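Chitinase (PDB 5VG0) carries an N-terminal copper-dependent lytic polysaccharide monooxygenase domain, the part in this crystal, and as a whole protein probably binds and degrades chitin. Local coordinates at residues Gly17-Asp22 with Lys57-Thr62. Sequence-based numbering, arbitrary orientation.
Sequences GETSFD and KPWPTT
Phe21 and Thr19 meet Lys57, Pro58 and Trp59 where two loops run almost antiparallel, 170° apart, with the CA atoms of Thr19 and Trp59 6.8 Å from each other. One water bridges the backbones, accepting from Ser20 N at 3.0 Å and donating to Pro58 O at 2.8 Å.

Phe21 CG sits between its backbone N and carbonyl carbon (chi1 50°), and this setting brings CZ over the Trp59 face. The Phe21 edge meets the face of the Trp59 six-membered ring in a T-shaped stack, planes at 87°, with CZ of Phe21 3.8 Å from CZ3 of Trp59. Lys57 lies over one Phe21 face and makes a CH-pi contact, its CD 4.0 Å from the ring centroid. Its ammonium group, NZ, turns away to a salt bridge with Asp54. Thr19 CB sits near the rim of the opposite Phe21 face, and Thr19 OG1 donates to Phe21 O at 2.9 Å. Pro58 CD packs against Phe21 CD1. Trp59 NE1 is hydrogen-bonded to Asp54 O, which helps fix the indole.

With an alanine in place of Phe21, the Trp59 face and the Lys57 methylenes would probably lose their aromatic partner. This surface contact, away from the copper site, ties the loop after helix 10-15 to the lead-in of strand 62-64. With no direct hydrogen bond across it, the fit rests on the apolar Phe21 ring and the bridging water.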
loop_
_atom_site.group_PDB
_atom_site.type_symbol
_atom_site.label_atom_id
_atom_site.label_comp_id
_atom_site.label_asym_id
_atom_site.label_seq_id
_atom_site.Cartn_x
_atom_site.Cartn_y
_atom_site.Cartn_z
ATOM N N GLY A 17 12.719 -8.532 5.534
ATOM C CA GLY A 17 13.257 -8.987 6.801
ATOM C C GLY A 17 13.440 -7.883 7.812
ATOM O O GLY A 17 14.241 -8.018 8.732
ATOM N N GLU A 18 12.708 -6.786 7.665
ATOM C CA GLU A 18 12.854 -5.639 8.546
ATOM C C GLU A 18 11.956 -5.714 9.774
ATOM O O GLU A 18 12.209 -5.004 10.752
ATOM C CB GLU A 18 12.600 -4.346 7.766
ATOM C CG GLU A 18 13.581 -4.122 6.627
ATOM C CD GLU A 18 14.885 -3.529 7.090
ATOM O OE1 GLU A 18 14.932 -3.008 8.227
ATOM O OE2 GLU A 18 15.873 -3.586 6.324
ATOM N N THR A 19 10.967 -6.588 9.787
ATOM C CA THR A 19 10.168 -6.773 10.985
ATOM C C THR A 19 10.885 -7.709 11.946
ATOM O O THR A 19 11.693 -8.543 11.545
ATOM C CB THR A 19 8.805 -7.362 10.632
ATOM O OG1 THR A 19 8.978 -8.616 9.974
ATOM C CG2 THR A 19 8.027 -6.419 9.728
ATOM N N SER A 20 10.564 -7.568 13.217
ATOM C CA SER A 20 11.120 -8.401 14.274
ATOM C C SER A 20 10.253 -9.607 14.590
ATOM O O SER A 20 10.528 -10.336 15.542
ATOM C CB SER A 20 11.254 -7.561 15.536
ATOM O OG SER A 20 9.986 -7.040 15.863
ATOM N N PHE A 21 9.198 -9.806 13.842
ATOM C CA PHE A 21 8.280 -10.909 13.995
ATOM C C PHE A 21 8.104 -11.560 12.634
ATOM O O PHE A 21 8.317 -10.940 11.588
ATOM C CB PHE A 21 6.935 -10.411 14.546
ATOM C CG PHE A 21 6.378 -9.226 13.795
ATOM C CD1 PHE A 21 6.701 -7.934 14.162
ATOM C CD2 PHE A 21 5.548 -9.412 12.701
ATOM C CE1 PHE A 21 6.213 -6.854 13.453
ATOM C CE2 PHE A 21 5.050 -8.330 11.996
ATOM C CZ PHE A 21 5.392 -7.064 12.369
ATOM N N ASP A 22 7.728 -12.828 12.659
ATOM C CA ASP A 22 7.490 -13.585 11.437
ATOM C C ASP A 22 6.138 -13.174 10.866
ATOM O O ASP A 22 5.126 -13.196 11.567
ATOM C CB ASP A 22 7.510 -15.079 11.785
ATOM C CG ASP A 22 7.330 -16.017 10.577
ATOM O OD1 ASP A 22 7.254 -15.581 9.408
ATOM O OD2 ASP A 22 7.298 -17.247 10.825
ATOM N N LYS A 57 1.294 -5.477 16.582
ATOM C CA LYS A 57 2.669 -5.802 16.260
ATOM C C LYS A 57 3.497 -4.521 16.218
ATOM O O LYS A 57 2.978 -3.445 15.897
ATOM C CB LYS A 57 2.756 -6.483 14.899
ATOM C CG LYS A 57 2.029 -7.815 14.773
ATOM C CD LYS A 57 2.796 -8.923 15.458
ATOM C CE LYS A 57 2.014 -10.232 15.508
ATOM N NZ LYS A 57 1.035 -10.272 16.631
ATOM N N PRO A 58 4.802 -4.614 16.498
ATOM C CA PRO A 58 5.674 -3.418 16.449
ATOM C C PRO A 58 6.103 -3.103 15.022
ATOM O O PRO A 58 7.253 -3.298 14.616
ATOM C CB PRO A 58 6.840 -3.829 17.359
ATOM C CG PRO A 58 6.927 -5.294 17.190
ATOM C CD PRO A 58 5.511 -5.779 17.069
ATOM N N TRP A 59 5.150 -2.618 14.230
ATOM C CA TRP A 59 5.434 -2.264 12.853
ATOM C C TRP A 59 6.411 -1.096 12.825
ATOM O O TRP A 59 6.164 -0.076 13.471
ATOM C CB TRP A 59 4.144 -1.850 12.118
ATOM C CG TRP A 59 3.239 -3.016 11.885
ATOM C CD1 TRP A 59 2.099 -3.324 12.559
ATOM C CD2 TRP A 59 3.415 -4.050 10.908
ATOM N NE1 TRP A 59 1.553 -4.478 12.060
ATOM C CE2 TRP A 59 2.346 -4.951 11.052
ATOM C CE3 TRP A 59 4.375 -4.298 9.922
ATOM C CZ2 TRP A 59 2.212 -6.078 10.255
ATOM C CZ3 TRP A 59 4.237 -5.428 9.123
ATOM C CH2 TRP A 59 3.172 -6.300 9.300
ATOM N N PRO A 60 7.486 -1.174 12.055
ATOM C CA PRO A 60 8.373 -0.017 11.922
ATOM C C PRO A 60 7.693 1.129 11.202
ATOM O O PRO A 60 6.852 0.933 10.338
ATOM C CB PRO A 60 9.539 -0.571 11.088
ATOM C CG PRO A 60 9.481 -2.036 11.245
ATOM C CD PRO A 60 8.036 -2.364 11.386
ATOM N N THR A 61 8.086 2.338 11.555
ATOM C CA THR A 61 7.574 3.527 10.897
ATOM C C THR A 61 8.690 4.213 10.127
ATOM O O THR A 61 9.872 4.094 10.475
ATOM C CB THR A 61 6.973 4.516 11.904
ATOM O OG1 THR A 61 7.968 4.930 12.835
ATOM C CG2 THR A 61 5.803 3.896 12.653
ATOM N N THR A 62 8.307 4.936 9.082
ATOM C CA THR A 62 9.239 5.716 8.288
ATOM C C THR A 62 8.962 7.194 8.502
ATOM O O THR A 62 7.815 7.637 8.417
ATOM C CB THR A 62 9.079 5.366 6.814
ATOM O OG1 THR A 62 9.247 3.961 6.645
ATOM C CG2 THR A 62 10.096 6.097 5.953
HETATM O O HOH W 1 9.453 -4.842 13.804
#